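Local coordinates for protein phenolic acid decarboxylase (Sedimentibacter hydroxybenzoicus, PDB 7AE5) that catalyses the reversible, non-oxidative decarboxylation of 4-hydroxybenzoate and 3,4-dihydroxybenzoate to phenol and catechol, with prenylated FMN and manganese as cofactors, at residues 143-148 / 212-217; 162-167 / 226-231; 204-209 / 251-256. One frame throughout, in Å; residues are numbered along the deposited sequence.

All three contacts are buried, and none lies at a subunit interface; each fastens a different element to the large antiparallel sheet of the flavin-binding domain. Contacts 1 and 2 set two consecutive helices, 211-217 and 227-234, against the neighbouring strands 147-150 and 163-165, and they share one rubidium ion. Contact 3 instead lays strand 252-254 against strand 201-207, the other neighbour of 147-150. Chemistry follows place: contact 2, within the predicted cofactor site, joins through an ion and a backbone-to-carboxylate bond; contact 1, next to it, relies on a water; contact 3, farther from the chain's centre, is mainly apolar packing.

Contact 1 of 3, residues 143-148 / 212-217; sequences ISKASV and LVTFMA. With RB (rubidium ion), chain R.
Lys145 and Ser147 meet Val213, Thr214 and Ala217 without a ring, amide or carboxylate between them, so no side-chain face or edge is in play; the flat group that matters is the peptide following Lys145, whose carbonyl O is linked to the helix by a water. That water donates to Lys145 O at 3.0 Å and to Thr214 OG1 at 2.6 Å. It also lies 2.6 Å from Ser147 OG, in a hydrogen bond whose direction is open. The two hydroxyls are 4.2 Å apart (Ser147 OG to Thr214 OG1), too far for a direct bond, and the water spans the gap, giving three buried oxygens a common partner.

Around the water the remaining contacts are van der Waals. At a chi1 of -53° Thr214 OG1 sits beside its own backbone N, which turns CG2 to the lysine and leaves OG1 for the water. The extended Lys145 chain crosses Thr214 at about a right angle, its CE 3.8 Å from Thr214 CG2, and carries NZ on to salt bridges with Glu316 and Glu306. Ser147 points at the last turn of the segment, where its OG rests 3.7 Å from Ala217 CB; the small alanine probably lets strand and helix come this near.

Next to Ala217 in the helix, Met216 is bent at chi2 and chi3, which brings Met216 SD to 2.9 Å from the rubidium ion. The carbonyl Met216 O binds the same rubidium ion at 2.5 Å, and four further protein atoms complete the shell. The arrangement is that of a helix packed on a strand of the large sheet in the flavin-binding domain of the UbiD family, with Ala217 beside Thr166 of the predicted prenylated-FMN site.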
# COMPACT_ATOMS: atom_id res chain seq x y z
N ILE C 143 46.09 -13.73 0.81
CA ILE C 143 46.10 -14.09 2.23
C ILE C 143 44.81 -13.53 2.82
O ILE C 143 44.65 -12.32 2.96
CB ILE C 143 47.33 -13.52 2.94
CG1 ILE C 143 48.61 -14.01 2.27
CG2 ILE C 143 47.33 -13.90 4.41
CD1 ILE C 143 49.84 -13.24 2.68
N SER C 144 43.88 -14.42 3.16
CA SER C 144 42.51 -14.03 3.45
C SER C 144 42.12 -14.13 4.92
O SER C 144 40.97 -13.85 5.25
CB SER C 144 41.55 -14.89 2.62
OG SER C 144 41.40 -16.18 3.18
N LYS C 145 43.04 -14.51 5.81
CA LYS C 145 42.68 -14.67 7.21
C LYS C 145 43.75 -14.10 8.13
O LYS C 145 43.97 -14.61 9.24
CB LYS C 145 42.45 -16.15 7.54
CG LYS C 145 41.48 -16.38 8.69
CD LYS C 145 41.47 -17.84 9.09
CE LYS C 145 40.46 -18.10 10.19
NZ LYS C 145 40.36 -19.56 10.48
N ALA C 146 44.42 -13.03 7.71
CA ALA C 146 45.46 -12.43 8.52
C ALA C 146 44.87 -11.47 9.55
O ALA C 146 43.81 -10.88 9.35
CB ALA C 146 46.46 -11.68 7.63
N SER C 147 45.58 -11.33 10.67
CA SER C 147 45.26 -10.35 11.70
C SER C 147 46.31 -9.24 11.62
O SER C 147 47.48 -9.47 11.95
CB SER C 147 45.23 -11.00 13.08
OG SER C 147 44.45 -12.19 13.06
N VAL C 148 45.88 -8.06 11.20
CA VAL C 148 46.79 -6.97 10.84
C VAL C 148 46.84 -5.97 11.99
O VAL C 148 45.79 -5.49 12.45
CB VAL C 148 46.34 -6.29 9.53
CG1 VAL C 148 46.97 -4.92 9.39
CG2 VAL C 148 46.67 -7.18 8.34
N LEU C 212 40.64 -17.17 18.99
CA LEU C 212 40.04 -15.98 19.58
C LEU C 212 40.69 -14.70 19.08
O LEU C 212 40.05 -13.65 19.05
CB LEU C 212 40.12 -16.03 21.11
CG LEU C 212 38.97 -16.75 21.83
CD1 LEU C 212 37.62 -16.18 21.42
CD2 LEU C 212 39.04 -18.24 21.59
N VAL C 213 41.97 -14.77 18.69
CA VAL C 213 42.63 -13.60 18.13
C VAL C 213 42.02 -13.24 16.78
O VAL C 213 41.69 -12.08 16.52
CB VAL C 213 44.15 -13.85 18.01
CG1 VAL C 213 44.81 -12.73 17.23
CG2 VAL C 213 44.76 -13.99 19.39
N THR C 214 41.86 -14.24 15.90
CA THR C 214 41.17 -14.02 14.64
C THR C 214 39.75 -13.52 14.88
O THR C 214 39.24 -12.69 14.12
CB THR C 214 41.15 -15.31 13.82
OG1 THR C 214 42.48 -15.83 13.70
CG2 THR C 214 40.57 -15.07 12.44
N PHE C 215 39.11 -14.01 15.94
CA PHE C 215 37.76 -13.56 16.28
C PHE C 215 37.74 -12.07 16.59
O PHE C 215 36.96 -11.31 16.00
CB PHE C 215 37.23 -14.37 17.46
CG PHE C 215 35.73 -14.33 17.60
CD1 PHE C 215 34.92 -14.91 16.64
CD2 PHE C 215 35.14 -13.74 18.70
CE1 PHE C 215 33.54 -14.89 16.77
CE2 PHE C 215 33.76 -13.71 18.84
CZ PHE C 215 32.96 -14.29 17.87
N MET C 216 38.61 -11.62 17.50
CA MET C 216 38.66 -10.20 17.82
C MET C 216 39.10 -9.38 16.62
O MET C 216 38.63 -8.25 16.42
CB MET C 216 39.61 -9.94 18.99
CG MET C 216 39.76 -8.47 19.29
SD MET C 216 40.98 -7.67 18.23
CE MET C 216 42.24 -8.96 18.10
N ALA C 217 40.02 -9.92 15.82
CA ALA C 217 40.45 -9.20 14.62
C ALA C 217 39.30 -9.04 13.64
O ALA C 217 39.16 -8.00 12.99
CB ALA C 217 41.63 -9.93 13.97
RB RB R . 39.51 -5.96 16.40
O HOH W 1 44.30 -14.71 12.26

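Contact 2 of 3, residues 162-167 / 226-231; sequences LNVGTY and NEYEFV. With RB (rubidium ion), chain R.
Glu227 and Val164 meet at the cation site beside the predicted prenylated-FMN pocket of this UbiD enzyme, where the first turn of helix 227-234 faces strand 163-165. The short segments approach to 9.1 Å between axes and run at 63° to each other. Glu227 reaches across the gap, and a bend at chi2 (-65°) swings the carboxylate so that OE1 comes up to Val164 N. There OE1 accepts a hydrogen bond from Val164 N, 3.0 Å long and fairly straight at 159°, with the donor approaching from above the carboxylate plane. The same Glu227 OE1 binds the rubidium ion at 2.9 Å, and Val164 O binds it at 2.5 Å. Peptide N-H and carbonyl of one strand residue thus both serve the site. Lower in the glutamate chain, Glu227 CG packs 3.2 Å from Leu162 O.

Beside the glutamate, the Tyr228 ring meets the methyl of Leu162 obliquely, Tyr228 CE2 lying 3.7 Å from Leu162 CD2, and Val164 CG2 lies 4.0 Å from Tyr228 CZ. The phenol is held at its far end by a hydrogen bond from OH to Tyr252 O.

Besides the two atoms of Met216, the remaining ligands are Thr219 O and Tyr223 OH, six atoms in all. Two oxygens, Val164 O and Glu227 OE1, would normally repel at 3.1 Å; the shared cation probably offsets this, while the Val164 N-H adds a second grip on OE1. Ion and amide together are therefore likely to fix the carboxylate against the strand, at a residue also predicted to bind manganese.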
# COMPACT_ATOMS: atom_id res chain seq x y z
N LEU C 162 46.64 0.81 19.68
CA LEU C 162 46.94 -0.38 18.88
C LEU C 162 45.65 -1.06 18.47
O LEU C 162 44.76 -1.29 19.29
CB LEU C 162 47.82 -1.34 19.68
CG LEU C 162 48.26 -2.60 18.93
CD1 LEU C 162 49.78 -2.72 18.91
CD2 LEU C 162 47.63 -3.83 19.57
N ASN C 163 45.54 -1.40 17.18
CA ASN C 163 44.33 -1.98 16.63
C ASN C 163 44.66 -3.22 15.82
O ASN C 163 45.72 -3.31 15.19
CB ASN C 163 43.58 -0.96 15.75
CG ASN C 163 42.94 0.14 16.57
OD1 ASN C 163 43.16 1.33 16.31
ND2 ASN C 163 42.14 -0.23 17.56
N VAL C 164 43.75 -4.19 15.85
CA VAL C 164 43.88 -5.43 15.11
C VAL C 164 42.57 -5.69 14.36
O VAL C 164 41.50 -5.74 14.98
CB VAL C 164 44.23 -6.63 16.01
CG1 VAL C 164 44.48 -7.88 15.18
CG2 VAL C 164 45.43 -6.31 16.90
N GLY C 165 42.67 -5.84 13.04
CA GLY C 165 41.54 -6.19 12.22
C GLY C 165 41.96 -7.14 11.12
O GLY C 165 43.15 -7.30 10.84
N THR C 166 40.97 -7.77 10.50
CA THR C 166 41.20 -8.66 9.36
C THR C 166 40.99 -7.89 8.07
O THR C 166 39.94 -7.26 7.88
CB THR C 166 40.27 -9.88 9.41
OG1 THR C 166 38.92 -9.44 9.59
CG2 THR C 166 40.67 -10.81 10.54
N TYR C 167 41.98 -7.94 7.19
CA TYR C 167 41.91 -7.28 5.89
C TYR C 167 42.50 -8.22 4.85
O TYR C 167 43.50 -8.89 5.10
CB TYR C 167 42.66 -5.95 5.91
CG TYR C 167 42.28 -5.06 7.07
CD1 TYR C 167 41.02 -4.47 7.12
CD2 TYR C 167 43.16 -4.82 8.11
CE1 TYR C 167 40.65 -3.67 8.19
CE2 TYR C 167 42.80 -4.02 9.18
CZ TYR C 167 41.55 -3.44 9.21
OH TYR C 167 41.19 -2.64 10.27
N ASN C 226 40.96 -3.10 25.20
CA ASN C 226 42.05 -3.07 24.19
C ASN C 226 41.99 -4.37 23.40
O ASN C 226 41.41 -5.33 23.89
CB ASN C 226 43.41 -2.79 24.84
CG ASN C 226 43.49 -1.43 25.49
OD1 ASN C 226 42.89 -0.47 25.02
ND2 ASN C 226 44.23 -1.34 26.59
N GLU C 227 42.60 -4.40 22.23
CA GLU C 227 42.48 -5.58 21.33
C GLU C 227 42.86 -6.87 22.04
O GLU C 227 42.03 -7.78 22.06
CB GLU C 227 43.37 -5.35 20.11
CG GLU C 227 43.11 -4.02 19.45
CD GLU C 227 41.73 -3.85 18.83
OE1 GLU C 227 41.49 -4.44 17.78
OE2 GLU C 227 40.91 -3.13 19.41
N TYR C 228 44.08 -6.96 22.52
CA TYR C 228 44.55 -8.23 23.13
C TYR C 228 43.87 -8.39 24.48
O TYR C 228 43.72 -9.53 24.93
CB TYR C 228 46.08 -8.24 23.13
CG TYR C 228 46.73 -8.26 21.77
CD1 TYR C 228 46.35 -9.19 20.81
CD2 TYR C 228 47.73 -7.37 21.45
CE1 TYR C 228 46.96 -9.23 19.57
CE2 TYR C 228 48.34 -7.39 20.21
CZ TYR C 228 47.95 -8.32 19.26
OH TYR C 228 48.55 -8.36 18.04
N GLU C 229 43.46 -7.28 25.10
CA GLU C 229 42.71 -7.46 26.34
C GLU C 229 41.34 -8.06 26.07
O GLU C 229 40.82 -8.83 26.89
CB GLU C 229 42.57 -6.13 27.08
N PHE C 230 40.73 -7.73 24.92
CA PHE C 230 39.44 -8.32 24.58
C PHE C 230 39.58 -9.82 24.33
O PHE C 230 38.69 -10.59 24.70
CB PHE C 230 38.85 -7.62 23.35
CG PHE C 230 37.47 -8.11 22.99
CD1 PHE C 230 36.42 -7.97 23.88
CD2 PHE C 230 37.23 -8.70 21.77
CE1 PHE C 230 35.16 -8.42 23.56
CE2 PHE C 230 35.96 -9.15 21.43
CZ PHE C 230 34.93 -9.01 22.33
N VAL C 231 40.68 -10.23 23.69
CA VAL C 231 40.95 -11.66 23.54
C VAL C 231 40.99 -12.33 24.91
O VAL C 231 40.43 -13.42 25.10
CB VAL C 231 42.26 -11.88 22.77
CG1 VAL C 231 42.66 -13.35 22.80
CG2 VAL C 231 42.13 -11.39 21.34
RB RB R . 39.51 -5.96 16.40

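Contact 3 of 3, residues 204-209 / 251-256; sequences AITIGN and LYVPAG
Thr206 and Pro254 point toward each other across two strands whose segments run parallel, 3° apart, with axes 8.1 Å from one another and no hydrogen bond between them. The threonine methyl does the touching: Thr206 CG2, anti to the carbonyl carbon, stands 3.6 Å from Pro254 CD and 3.9 Å from Val253 CB, the threonine side chain lying aslant that of Val253. Further back along the strand, Val253 CG1 meets Ala204 CB at 3.7 Å.

Past Gly208, where the strand has ended, Asn209 crosses the proline at about a right angle, with Asn209 OD1 3.3 Å from Pro254 CG. The two ends of the Asn209 amide are tied differently: ND2 donates to Thr206 OG1 at 3.1 Å, tilted from the amide plane, and OD1 is hydrogen-bonded to Ser257 OG. Thr206 OG1 in turn is hydrogen-bonded to Ser147 O. A valine in place of Thr206 has no hydroxyl, and would probably leave Asn209 ND2 without its acceptor and Ser147 O without that donor, with the amide less firmly held.

Such side-chain packing without backbone pairing is that of two sheets laid together: here a small three-stranded sheet on the large sheet of the flavin-binding domain.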
# COMPACT_ATOMS: atom_id res chain seq x y z
N ALA C 204 52.11 -4.85 11.03
CA ALA C 204 52.47 -6.24 11.21
C ALA C 204 51.31 -7.12 10.77
O ALA C 204 50.15 -6.84 11.11
CB ALA C 204 52.85 -6.55 12.66
N ILE C 205 51.61 -8.16 10.01
CA ILE C 205 50.60 -9.07 9.46
C ILE C 205 50.86 -10.45 10.04
O ILE C 205 51.86 -11.09 9.69
CB ILE C 205 50.64 -9.09 7.92
CG1 ILE C 205 50.40 -7.70 7.35
CG2 ILE C 205 49.62 -10.07 7.38
CD1 ILE C 205 50.77 -7.56 5.90
N THR C 206 49.97 -10.90 10.91
CA THR C 206 50.12 -12.19 11.58
C THR C 206 49.20 -13.22 10.95
O THR C 206 48.02 -12.94 10.69
CB THR C 206 49.84 -12.08 13.08
OG1 THR C 206 48.44 -11.87 13.29
CG2 THR C 206 50.63 -10.92 13.68
N ILE C 207 49.73 -14.42 10.71
CA ILE C 207 49.02 -15.51 10.06
C ILE C 207 49.12 -16.75 10.94
O ILE C 207 50.19 -17.04 11.49
CB ILE C 207 49.58 -15.79 8.65
CG1 ILE C 207 49.57 -14.51 7.80
CG2 ILE C 207 48.80 -16.90 7.97
CD1 ILE C 207 50.46 -14.58 6.58
N GLY C 208 48.01 -17.47 11.08
CA GLY C 208 47.98 -18.66 11.91
C GLY C 208 47.95 -18.33 13.38
O GLY C 208 49.00 -18.29 14.03
N ASN C 209 46.76 -18.11 13.93
CA ASN C 209 46.62 -17.58 15.28
C ASN C 209 45.65 -18.41 16.10
O ASN C 209 44.88 -19.22 15.57
CB ASN C 209 46.14 -16.12 15.26
CG ASN C 209 47.20 -15.16 14.77
OD1 ASN C 209 48.25 -15.00 15.40
ND2 ASN C 209 46.94 -14.51 13.64
N LEU C 251 54.51 -1.85 17.85
CA LEU C 251 53.67 -2.91 17.31
C LEU C 251 53.94 -4.21 18.06
O LEU C 251 55.10 -4.63 18.20
CB LEU C 251 53.93 -3.10 15.81
CG LEU C 251 53.47 -1.94 14.93
CD1 LEU C 251 53.70 -2.24 13.46
CD2 LEU C 251 52.00 -1.63 15.20
N TYR C 252 52.86 -4.84 18.53
CA TYR C 252 52.94 -6.08 19.28
C TYR C 252 52.09 -7.14 18.59
O TYR C 252 50.97 -6.88 18.15
CB TYR C 252 52.48 -5.89 20.74
CG TYR C 252 53.53 -5.23 21.61
CD1 TYR C 252 53.90 -3.90 21.42
CD2 TYR C 252 54.16 -5.94 22.63
CE1 TYR C 252 54.86 -3.30 22.21
CE2 TYR C 252 55.12 -5.34 23.43
CZ TYR C 252 55.47 -4.02 23.21
OH TYR C 252 56.43 -3.43 24.01
N VAL C 253 52.67 -8.32 18.48
CA VAL C 253 52.07 -9.45 17.77
C VAL C 253 51.85 -10.55 18.79
O VAL C 253 52.51 -10.58 19.85
CB VAL C 253 52.95 -9.89 16.58
CG1 VAL C 253 53.29 -8.69 15.70
CG2 VAL C 253 54.21 -10.57 17.07
N PRO C 254 50.93 -11.49 18.52
CA PRO C 254 50.77 -12.62 19.43
C PRO C 254 51.94 -13.59 19.40
O PRO C 254 52.52 -13.90 18.35
CB PRO C 254 49.45 -13.23 18.96
CG PRO C 254 49.17 -12.61 17.55
CD PRO C 254 50.39 -11.86 17.19
N ALA C 255 52.32 -14.06 20.60
CA ALA C 255 53.57 -14.82 20.73
C ALA C 255 53.55 -16.07 19.87
O ALA C 255 54.58 -16.46 19.33
CB ALA C 255 53.82 -15.18 22.20
N GLY C 256 52.37 -16.67 19.67
CA GLY C 256 52.27 -17.96 19.01
C GLY C 256 51.85 -17.97 17.56
O GLY C 256 51.51 -19.04 17.05